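Local coordinates for capsid polyprotein VP90 (Turkey astrovirus 2, PDB 3TS3) that probably self-assembles into the icosahedral astrovirus capsid, this chain being the globular projection (spike) domain of the capsid protein, at residues N78-T83 and A177-L182; K110-T113 and Q118-Y121; V143-M146 and R152-A155; L156-R159 and K164-L167. All blocks are in the same frame, centred on the assembly; numbering follows the deposited sequence. Where two conformers were deposited one is given.

Contact 1: residues N78-T83 and A177-L182; sequences NILDVT and AQYQNL
Tyr179, in the long loop that joins strands 164-171 and 187-189, lays its ring against Asn78 and Leu80 of strand 76-81 in the main antiparallel sheet of the spike. The phenol hydroxyl donates to the side-chain amide of Asn78, with Tyr179 OH 2.6 Å from Asn78 OD1; it arrives in the carbonyl plane on a lone pair, while the amide and ring planes stand 75° apart. Asparagine suits this place because its two ends do different work: ND2 donates to Phe169 O on the adjoining strand, which fixes the rotation of the amide and presents OD1 to the tyrosine. Leu80, two residues on and therefore on the same face of the strand, puts CD2 over one ring face as a CH-pi contact, 4.2 Å from the Tyr179 ring centroid. Its other methyl turns to Leu182, further along the loop, Leu80 CD1 lying 4.4 Å from Leu182 CD2. In the fold, the loop thus covers this face of the sheet where the second subunit also arrives: Val206 of that subunit packs on Tyr179, and its Thr205 hydroxyl bonds to Leu182 O. Where the strand gives out, Asp81 forms an Asx turn, OD1 accepting from Thr83 N at 3.0 Å. The Thr83 hydroxyl donates to that same Asp81 OD1 on its syn lone pair, and its oxygen in turn accepts from Tyr165 N.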
loop_
_atom_site.group_PDB
_atom_site.type_symbol
_atom_site.label_atom_id
_atom_site.label_comp_id
_atom_site.label_asym_id
_atom_site.label_seq_id
_atom_site.Cartn_x
_atom_site.Cartn_y
_atom_site.Cartn_z
ATOM N N ASN C 78 18.249 -1.272 4.304
ATOM C CA ASN C 78 17.206 -1.057 5.279
ATOM C C ASN C 78 16.609 -2.346 5.805
ATOM O O ASN C 78 16.167 -3.173 5.044
ATOM C CB ASN C 78 16.120 -0.199 4.632
ATOM C CG ASN C 78 16.678 1.080 4.047
ATOM O OD1 ASN C 78 16.868 2.049 4.751
ATOM N ND2 ASN C 78 16.953 1.076 2.756
ATOM N N ILE C 79 16.614 -2.493 7.123
ATOM C CA ILE C 79 15.999 -3.629 7.777
ATOM C C ILE C 79 14.804 -3.074 8.546
ATOM O O ILE C 79 14.962 -2.492 9.612
ATOM C CB ILE C 79 16.993 -4.280 8.756
ATOM C CG1 ILE C 79 18.302 -4.609 8.040
ATOM C CG2 ILE C 79 16.409 -5.531 9.366
ATOM C CD1 ILE C 79 19.432 -5.015 8.959
ATOM N N LEU C 80 13.607 -3.279 8.004
ATOM C CA LEU C 80 12.394 -2.732 8.603
ATOM C C LEU C 80 11.456 -3.828 9.103
ATOM O O LEU C 80 11.425 -4.917 8.564
ATOM C CB LEU C 80 11.665 -1.823 7.612
ATOM C CG LEU C 80 12.438 -0.614 7.091
ATOM C CD1 LEU C 80 11.480 0.286 6.326
ATOM C CD2 LEU C 80 13.076 0.145 8.234
ATOM N N ASP C 81 10.697 -3.509 10.142
ATOM C CA ASP C 81 9.779 -4.455 10.761
ATOM C C ASP C 81 8.359 -4.151 10.284
ATOM O O ASP C 81 7.881 -3.048 10.444
ATOM C CB ASP C 81 9.873 -4.280 12.282
ATOM C CG ASP C 81 8.878 -5.130 13.045
ATOM O OD1 ASP C 81 8.404 -6.135 12.516
ATOM O OD2 ASP C 81 8.601 -4.775 14.200
ATOM N N VAL C 82 7.703 -5.126 9.661
ATOM C CA VAL C 82 6.335 -4.933 9.195
ATOM C C VAL C 82 5.329 -5.745 10.008
ATOM O O VAL C 82 4.188 -5.875 9.630
ATOM C CB VAL C 82 6.191 -5.223 7.686
ATOM C CG1 VAL C 82 6.960 -4.187 6.881
ATOM C CG2 VAL C 82 6.660 -6.635 7.360
ATOM N N THR C 83 5.767 -6.269 11.142
ATOM C CA THR C 83 4.911 -7.142 11.930
ATOM C C THR C 83 3.624 -6.521 12.468
ATOM O O THR C 83 2.571 -7.129 12.399
ATOM C CB THR C 83 5.688 -7.694 13.143
ATOM O OG1 THR C 83 6.963 -8.182 12.715
ATOM C CG2 THR C 83 4.918 -8.813 13.810
ATOM N N ALA C 177 17.896 9.682 9.123
ATOM C CA ALA C 177 18.229 9.094 10.408
ATOM C C ALA C 177 16.976 8.589 11.112
ATOM O O ALA C 177 17.023 7.607 11.822
ATOM C CB ALA C 177 18.978 10.087 11.281
ATOM N N GLN C 178 15.870 9.291 10.910
ATOM C CA GLN C 178 14.591 8.901 11.481
ATOM C C GLN C 178 13.641 8.365 10.413
ATOM O O GLN C 178 12.436 8.324 10.609
ATOM C CB GLN C 178 13.950 10.048 12.260
ATOM C CG GLN C 178 14.685 10.419 13.539
ATOM C CD GLN C 178 15.369 11.770 13.468
ATOM O OE1 GLN C 178 16.151 12.044 12.560
ATOM N NE2 GLN C 178 15.072 12.625 14.441
ATOM N N TYR C 179 14.195 8.003 9.265
ATOM C CA TYR C 179 13.408 7.460 8.160
ATOM C C TYR C 179 12.393 8.462 7.622
ATOM O O TYR C 179 11.410 8.097 7.006
ATOM C CB TYR C 179 12.779 6.100 8.524
ATOM C CG TYR C 179 13.742 4.993 8.229
ATOM C CD1 TYR C 179 14.732 4.660 9.130
ATOM C CD2 TYR C 179 13.720 4.341 7.015
ATOM C CE1 TYR C 179 15.651 3.680 8.844
ATOM C CE2 TYR C 179 14.632 3.360 6.724
ATOM C CZ TYR C 179 15.599 3.041 7.641
ATOM O OH TYR C 179 16.515 2.072 7.349
ATOM N N GLN C 180 12.669 9.736 7.861
ATOM C CA GLN C 180 11.811 10.827 7.415
ATOM C C GLN C 180 11.694 10.973 5.895
ATOM O O GLN C 180 10.653 11.384 5.389
ATOM C CB GLN C 180 12.216 12.147 8.073
ATOM C CG GLN C 180 13.565 12.684 7.656
ATOM C CD GLN C 180 14.709 12.210 8.537
ATOM O OE1 GLN C 180 14.640 11.166 9.167
ATOM N NE2 GLN C 180 15.776 12.992 8.564
ATOM N N ASN C 181 12.783 10.708 5.184
ATOM C CA ASN C 181 12.827 10.795 3.726
ATOM C C ASN C 181 12.090 9.719 2.946
ATOM O O ASN C 181 11.699 9.939 1.824
ATOM C CB ASN C 181 14.261 10.853 3.203
ATOM C CG ASN C 181 15.079 11.931 3.855
ATOM O OD1 ASN C 181 14.556 12.946 4.291
ATOM N ND2 ASN C 181 16.385 11.721 3.906
ATOM N N LEU C 182 11.984 8.533 3.522
ATOM C CA LEU C 182 11.528 7.392 2.758
ATOM C C LEU C 182 10.020 7.379 2.538
ATOM O O LEU C 182 9.246 7.449 3.475
ATOM C CB LEU C 182 11.990 6.100 3.441
ATOM C CG LEU C 182 11.726 4.772 2.737
ATOM C CD1 LEU C 182 12.248 4.805 1.324
ATOM C CD2 LEU C 182 12.333 3.628 3.515
#

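Contact 2: residues K110-T113 and Q118-Y121; sequences KDYT and QKYY
The backbones of Tyr112 and Gln118 come within 6.2 Å of each other, CA to CA, where the loop following helix 102-105 turns back into strand 117-119. That loop is bent by an inverse gamma turn centred on Asp111, closed by a weak bond of 3.1 Å from Tyr112 N to Lys110 O. The Asp111 carboxylate steadies the next step, since the hydroxyl Thr113 OG1 donates to Asp111 OD1 at 2.7 Å. From this turn Tyr112 projects its ring toward the strand and Lys119 runs over one face, the two side chains crossing nearly at a right angle. Because the lysine chain is extended beyond CG, alternate carbons of the zigzag face the ring: Lys119 CG sits 3.5 Å from Tyr112 CE1, and Lys119 CE lies 3.8 Å from the ring centroid. The polarised hydrogens on CE make this a favourable CH-pi contact, and the ammonium follows as a cation-pi partner, Lys119 NZ being 4.9 Å from the Tyr112 centroid. Lysine fits a surface site like this, its aliphatic length covering the aromatic face while its charged tip can stay in touch with water. The opposite ring face rests over the carbonyl carbon of Lys110. Tyr112 OH makes a weak bond to Gly140 O, and at the ring edge, near its plane, Gln118 O approaches Tyr112 CE1 to 3.8 Å.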
loop_
_atom_site.group_PDB
_atom_site.type_symbol
_atom_site.label_atom_id
_atom_site.label_comp_id
_atom_site.label_asym_id
_atom_site.label_seq_id
_atom_site.Cartn_x
_atom_site.Cartn_y
_atom_site.Cartn_z
ATOM N N LYS C 110 5.716 -20.759 7.508
ATOM C CA LYS C 110 6.664 -21.860 7.545
ATOM C C LYS C 110 6.244 -23.017 6.643
ATOM O O LYS C 110 6.720 -24.128 6.802
ATOM C CB LYS C 110 6.901 -22.339 8.977
ATOM C CG LYS C 110 7.470 -21.274 9.889
ATOM C CD LYS C 110 7.772 -21.862 11.246
ATOM C CE LYS C 110 8.063 -20.793 12.266
ATOM N NZ LYS C 110 8.300 -21.402 13.615
ATOM N N ASP C 111 5.349 -22.746 5.701
ATOM C CA ASP C 111 4.919 -23.758 4.751
ATOM C C ASP C 111 5.880 -23.764 3.575
ATOM O O ASP C 111 5.625 -23.160 2.549
ATOM C CB ASP C 111 3.503 -23.486 4.253
ATOM C CG ASP C 111 3.007 -24.575 3.344
ATOM O OD1 ASP C 111 3.749 -25.561 3.182
ATOM O OD2 ASP C 111 1.905 -24.441 2.788
ATOM N N TYR C 112 6.976 -24.486 3.755
ATOM C CA TYR C 112 8.077 -24.545 2.801
ATOM C C TYR C 112 7.695 -25.195 1.483
ATOM O O TYR C 112 8.399 -25.069 0.497
ATOM C CB TYR C 112 9.316 -25.170 3.435
ATOM C CG TYR C 112 9.845 -24.335 4.584
ATOM C CD1 TYR C 112 10.452 -23.115 4.353
ATOM C CD2 TYR C 112 9.720 -24.760 5.895
ATOM C CE1 TYR C 112 10.921 -22.351 5.387
ATOM C CE2 TYR C 112 10.189 -24.005 6.934
ATOM C CZ TYR C 112 10.787 -22.800 6.678
ATOM O OH TYR C 112 11.254 -22.043 7.719
ATOM N N THR C 113 6.571 -25.888 1.474
ATOM C CA THR C 113 6.040 -26.435 0.237
ATOM C C THR C 113 5.552 -25.342 -0.731
ATOM O O THR C 113 5.529 -25.548 -1.929
ATOM C CB THR C 113 5.007 -27.548 0.464
ATOM O OG1 THR C 113 3.775 -26.980 0.896
ATOM C CG2 THR C 113 5.515 -28.521 1.509
ATOM N N GLN C 118 11.154 -19.899 0.882
ATOM C CA GLN C 118 12.421 -20.613 0.870
ATOM C C GLN C 118 13.063 -20.554 2.249
ATOM O O GLN C 118 12.605 -19.833 3.119
ATOM C CB GLN C 118 13.373 -20.054 -0.190
ATOM C CG GLN C 118 12.784 -19.991 -1.588
ATOM C CD GLN C 118 12.614 -21.352 -2.241
ATOM O OE1 GLN C 118 13.141 -22.349 -1.775
ATOM N NE2 GLN C 118 11.885 -21.384 -3.337
ATOM N N LYS C 119 14.112 -21.345 2.441
ATOM C CA LYS C 119 14.794 -21.400 3.717
ATOM C C LYS C 119 16.057 -20.589 3.605
ATOM O O LYS C 119 16.889 -20.848 2.760
ATOM C CB LYS C 119 15.146 -22.845 4.076
ATOM C CG LYS C 119 13.941 -23.719 4.362
ATOM C CD LYS C 119 14.334 -25.156 4.631
ATOM C CE LYS C 119 13.134 -25.983 5.047
ATOM N NZ LYS C 119 13.536 -27.282 5.634
ATOM N N TYR C 120 16.201 -19.607 4.480
ATOM C CA TYR C 120 17.345 -18.721 4.409
ATOM C C TYR C 120 18.656 -19.493 4.564
ATOM O O TYR C 120 18.771 -20.378 5.394
ATOM C CB TYR C 120 17.230 -17.633 5.474
ATOM C CG TYR C 120 18.473 -16.799 5.620
ATOM C CD1 TYR C 120 18.895 -15.963 4.601
ATOM C CD2 TYR C 120 19.227 -16.855 6.773
ATOM C CE1 TYR C 120 20.023 -15.208 4.730
ATOM C CE2 TYR C 120 20.365 -16.105 6.911
ATOM C CZ TYR C 120 20.758 -15.279 5.884
ATOM O OH TYR C 120 21.890 -14.525 6.009
ATOM N N TYR C 121 19.630 -19.165 3.724
ATOM C CA TYR C 121 20.935 -19.798 3.779
ATOM C C TYR C 121 22.031 -18.734 3.812
ATOM O O TYR C 121 22.273 -18.057 2.826
ATOM C CB TYR C 121 21.098 -20.685 2.545
ATOM C CG TYR C 121 22.287 -21.624 2.575
ATOM C CD1 TYR C 121 22.344 -22.681 3.468
ATOM C CD2 TYR C 121 23.331 -21.469 1.683
ATOM C CE1 TYR C 121 23.427 -23.546 3.481
ATOM C CE2 TYR C 121 24.410 -22.320 1.686
ATOM C CZ TYR C 121 24.458 -23.353 2.582
ATOM O OH TYR C 121 25.544 -24.197 2.574
#

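Contact 3: residues V143-M146 and R152-A155; sequences VISM and RRAA
Ser145 and Arg153 are clasped together beside the backbone of the beta hairpin made by strands 142-148 and 153-159. Arginine comes side-on and gives two N-H groups to a single oxygen: Arg153 NE is 2.9 Å and Arg153 NH2 3.0 Å from Ser145 OG, both with the hydroxyl in the guanidinium plane. The serine OG stands opposite its own backbone N (chi1 164°), and a bend at chi2 of Arg153 (100°) brings the guanidinium edge round to meet it. Having accepted twice, this hydroxyl donates its proton to Trp190 O, so the buried oxygen is served in both roles; Trp190 also makes a cation-pi contact with Arg153. Along the backbone, Met146 and Ala154 form an antiparallel hydrogen-bonded pair. Met146 N gives to Ala154 O at 3.0 Å, and Ala154 N returns a bond to Met146 O at 2.8 Å. Next to them Ser145 and Ala155 are a non-hydrogen-bonded pair, whose outward-facing Ser145 N is taken by Tyr192 OH. Ile144 O is served by Leu156 N, with a CA-H...O contact from Ala155 CA at 3.4 Å in addition. The small methyl of Ala155 packs against Val143 CG2 at 4.1 Å and lies under Phe69 and Ile57. With two N-H groups bonded and its cation against the indole, Arg153 can probably hold its charge beside the buried sheet at modest desolvation cost.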
loop_
_atom_site.group_PDB
_atom_site.type_symbol
_atom_site.label_atom_id
_atom_site.label_comp_id
_atom_site.label_asym_id
_atom_site.label_seq_id
_atom_site.Cartn_x
_atom_site.Cartn_y
_atom_site.Cartn_z
ATOM N N VAL C 143 12.233 -17.077 3.911
ATOM C CA VAL C 143 12.574 -15.930 3.092
ATOM C C VAL C 143 11.726 -15.923 1.825
ATOM O O VAL C 143 11.459 -16.967 1.248
ATOM C CB VAL C 143 14.086 -15.842 2.775
ATOM C CG1 VAL C 143 14.574 -17.059 2.021
ATOM C CG2 VAL C 143 14.392 -14.571 2.008
ATOM N N ILE C 144 11.273 -14.742 1.431
ATOM C CA ILE C 144 10.450 -14.616 0.240
ATOM C C ILE C 144 10.990 -13.547 -0.701
ATOM O O ILE C 144 11.242 -12.432 -0.291
ATOM C CB ILE C 144 8.987 -14.282 0.600
ATOM C CG1 ILE C 144 8.377 -15.393 1.457
ATOM C CG2 ILE C 144 8.159 -14.051 -0.658
ATOM C CD1 ILE C 144 7.053 -15.014 2.102
ATOM N N SER C 145 11.139 -13.903 -1.970
ATOM C CA SER C 145 11.562 -12.968 -3.003
ATOM C C SER C 145 10.412 -12.023 -3.343
ATOM O O SER C 145 9.327 -12.467 -3.658
ATOM C CB SER C 145 11.967 -13.774 -4.237
ATOM O OG SER C 145 12.037 -12.975 -5.392
ATOM N N MET C 146 10.664 -10.720 -3.283
ATOM C CA MET C 146 9.729 -9.655 -3.452
ATOM C C MET C 146 10.325 -8.653 -4.385
ATOM O O MET C 146 11.514 -8.543 -4.565
ATOM C CB MET C 146 9.390 -8.968 -2.118
ATOM C CG MET C 146 8.942 -9.896 -0.982
ATOM S SD MET C 146 7.286 -10.575 -1.227
ATOM C CE MET C 146 6.247 -9.122 -1.063
ATOM N N ARG C 152 12.482 -3.265 -8.125
ATOM C CA ARG C 152 13.696 -3.342 -7.326
ATOM C C ARG C 152 13.533 -4.512 -6.374
ATOM O O ARG C 152 12.699 -4.483 -5.479
ATOM C CB ARG C 152 13.887 -2.056 -6.534
ATOM C CG ARG C 152 15.255 -1.928 -5.895
ATOM C CD ARG C 152 15.366 -0.659 -5.085
ATOM N NE ARG C 152 16.740 -0.397 -4.667
ATOM C CZ ARG C 152 17.632 0.269 -5.387
ATOM N NH1 ARG C 152 17.319 0.754 -6.580
ATOM N NH2 ARG C 152 18.850 0.442 -4.906
ATOM N N ARG C 153 14.342 -5.539 -6.594
ATOM C CA ARG C 153 14.263 -6.781 -5.847
ATOM C C ARG C 153 14.570 -6.570 -4.372
ATOM O O ARG C 153 15.423 -5.771 -4.004
ATOM C CB ARG C 153 15.225 -7.819 -6.433
ATOM C CG ARG C 153 14.991 -9.266 -5.982
ATOM C CD ARG C 153 14.247 -10.002 -7.053
ATOM N NE ARG C 153 14.014 -11.426 -6.823
ATOM C CZ ARG C 153 14.556 -12.394 -7.550
ATOM N NH1 ARG C 153 15.406 -12.100 -8.524
ATOM N NH2 ARG C 153 14.243 -13.654 -7.308
ATOM N N ALA C 154 13.850 -7.324 -3.546
ATOM C CA ALA C 154 13.904 -7.227 -2.093
ATOM C C ALA C 154 13.557 -8.570 -1.462
ATOM O O ALA C 154 13.209 -9.506 -2.150
ATOM C CB ALA C 154 12.951 -6.157 -1.598
ATOM N N ALA C 155 13.670 -8.655 -0.145
ATOM C CA ALA C 155 13.348 -9.887 0.543
ATOM C C ALA C 155 12.477 -9.647 1.757
ATOM O O ALA C 155 12.675 -8.690 2.476
ATOM C CB ALA C 155 14.619 -10.600 0.960
#

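Contact 4: residues L156-R159 and K164-L167; sequences LFYR and KYIL
Tyr158 and Tyr165 meet across a non-hydrogen-bonded pair of two antiparallel strands, the edge of the first ring turned to the face of the second. Tyr158 CE1 is 3.6 Å from Tyr165 CE1, the centroids are 4.7 Å apart and the planes incline at 50°. Different first torsions bring this about: Tyr158 swings its ring away from its own backbone N (chi1 -176°), whereas the Tyr165 ring stays beside its N (chi1 -70°), and the two converge. Helix 102-105 closes over Tyr165 through Met102 and Leu105, and Leu156, on the same face, sets CD1 4.3 Å from Tyr165 CB. The backbone is equally close-knit: Phe157 N to Ile166 O and Ile166 N to Phe157 O are both 2.8 Å. On the other face of the sheet, that of Phe157, Arg159, Lys164 and Ile166, Phe157 CB lies 4.2 Å from Ile166 CB.

Near the turn Arg159 N still reaches Lys164 O at 2.8 Å, but the return bond, Lys164 N to Arg159 O, is longer at 3.2 Å. The looser, solvent side is the extended, partly exposed lysine chain. Arg159 itself is buried: Ile166 CD1 lies over one face of its guanidinium, 3.7 Å from Arg159 NH1, an apolar backing suited to a flat cation, while Asp162 makes a salt bridge with NH1 and Leu135 O accepts from NH2. Adjacent antiparallel strands with alternating hydrogen-bonded and non-hydrogen-bonded pairs and a four-residue connection make this a beta hairpin, here within the spike's main sheet.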
loop_
_atom_site.group_PDB
_atom_site.type_symbol
_atom_site.label_atom_id
_atom_site.label_comp_id
_atom_site.label_asym_id
_atom_site.label_seq_id
_atom_site.Cartn_x
_atom_site.Cartn_y
_atom_site.Cartn_z
ATOM N N LEU C 156 11.527 -10.546 1.985
ATOM C CA LEU C 156 10.738 -10.526 3.204
ATOM C C LEU C 156 11.142 -11.764 3.994
ATOM O O LEU C 156 11.057 -12.878 3.495
ATOM C CB LEU C 156 9.240 -10.557 2.897
ATOM C CG LEU C 156 8.265 -10.669 4.077
ATOM C CD1 LEU C 156 8.324 -9.454 4.975
ATOM C CD2 LEU C 156 6.852 -10.879 3.564
ATOM N N PHE C 157 11.590 -11.550 5.224
ATOM C CA PHE C 157 12.014 -12.640 6.081
ATOM C C PHE C 157 11.042 -12.780 7.238
ATOM O O PHE C 157 10.379 -11.830 7.620
ATOM C CB PHE C 157 13.378 -12.347 6.718
ATOM C CG PHE C 157 14.527 -12.231 5.756
ATOM C CD1 PHE C 157 15.149 -13.358 5.253
ATOM C CD2 PHE C 157 15.039 -10.994 5.422
ATOM C CE1 PHE C 157 16.222 -13.246 4.396
ATOM C CE2 PHE C 157 16.111 -10.880 4.574
ATOM C CZ PHE C 157 16.699 -12.008 4.059
ATOM N N TYR C 158 10.979 -13.978 7.801
ATOM C CA TYR C 158 10.321 -14.168 9.073
ATOM C C TYR C 158 11.438 -14.581 10.023
ATOM O O TYR C 158 11.983 -15.673 9.901
ATOM C CB TYR C 158 9.234 -15.235 8.997
ATOM C CG TYR C 158 8.448 -15.398 10.283
ATOM C CD1 TYR C 158 7.715 -14.355 10.799
ATOM C CD2 TYR C 158 8.435 -16.597 10.959
ATOM C CE1 TYR C 158 7.002 -14.491 11.964
ATOM C CE2 TYR C 158 7.723 -16.745 12.124
ATOM C CZ TYR C 158 7.003 -15.690 12.625
ATOM O OH TYR C 158 6.287 -15.832 13.791
ATOM N N ARG C 159 11.768 -13.705 10.969
ATOM C CA ARG C 159 12.810 -14.017 11.940
ATOM C C ARG C 159 12.126 -14.747 13.082
ATOM O O ARG C 159 11.532 -14.145 13.959
ATOM C CB ARG C 159 13.496 -12.745 12.440
ATOM C CG ARG C 159 14.695 -13.004 13.353
ATOM C CD ARG C 159 15.165 -11.756 14.098
ATOM N NE ARG C 159 15.744 -10.743 13.226
ATOM C CZ ARG C 159 15.412 -9.458 13.235
ATOM N NH1 ARG C 159 14.486 -9.006 14.066
ATOM N NH2 ARG C 159 16.011 -8.627 12.400
ATOM N N LYS C 164 9.225 -11.863 14.119
ATOM C CA LYS C 164 9.106 -10.609 13.391
ATOM C C LYS C 164 9.237 -10.799 11.888
ATOM O O LYS C 164 10.082 -11.545 11.421
ATOM C CB LYS C 164 10.164 -9.602 13.856
ATOM C CG LYS C 164 9.871 -8.922 15.182
ATOM C CD LYS C 164 10.813 -7.748 15.360
ATOM C CE LYS C 164 10.642 -7.093 16.705
ATOM N NZ LYS C 164 11.615 -5.990 16.880
ATOM N N TYR C 165 8.394 -10.103 11.141
ATOM C CA TYR C 165 8.485 -10.109 9.690
ATOM C C TYR C 165 9.380 -8.937 9.325
ATOM O O TYR C 165 9.088 -7.797 9.645
ATOM C CB TYR C 165 7.109 -9.915 9.060
ATOM C CG TYR C 165 6.168 -11.086 9.211
ATOM C CD1 TYR C 165 5.386 -11.235 10.342
ATOM C CD2 TYR C 165 6.050 -12.022 8.209
ATOM C CE1 TYR C 165 4.528 -12.298 10.466
ATOM C CE2 TYR C 165 5.208 -13.074 8.326
ATOM C CZ TYR C 165 4.439 -13.204 9.456
ATOM O OH TYR C 165 3.596 -14.262 9.560
ATOM N N ILE C 166 10.487 -9.245 8.668
ATOM C CA ILE C 166 11.477 -8.244 8.358
ATOM C C ILE C 166 11.529 -7.980 6.870
ATOM O O ILE C 166 11.790 -8.874 6.093
ATOM C CB ILE C 166 12.867 -8.724 8.806
ATOM C CG1 ILE C 166 12.855 -9.036 10.302
ATOM C CG2 ILE C 166 13.929 -7.703 8.456
ATOM C CD1 ILE C 166 12.563 -7.831 11.163
ATOM N N LEU C 167 11.297 -6.735 6.484
ATOM C CA LEU C 167 11.356 -6.376 5.081
ATOM C C LEU C 167 12.726 -5.759 4.818
ATOM O O LEU C 167 13.082 -4.767 5.418
ATOM C CB LEU C 167 10.245 -5.379 4.757
ATOM C CG LEU C 167 10.200 -4.855 3.322
ATOM C CD1 LEU C 167 9.920 -5.959 2.323
ATOM C CD2 LEU C 167 9.184 -3.741 3.209
#

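How the contacts relate
All four contacts reach the same antiparallel sheet of the spike domain. In sequence contact 2 closes first, then contact 3, and contact 4 begins where contact 3 ends; all three are nested inside the long loop closed by contact 1. Contacts 3 and 4 share strand 153-159 and have centres about 11 Å apart, so three successive strands form a meander. Strand 117-119 of contact 2 adds on beside 142-148, and strand 76-81 of contact 1 beside 164-171. Contacts 1 and 2, with centres about 25 Å apart, lie on opposite sides of the chain's centre. The sheet therefore ties the surface contact 2 to contact 1, the one of the four that touches the second subunit.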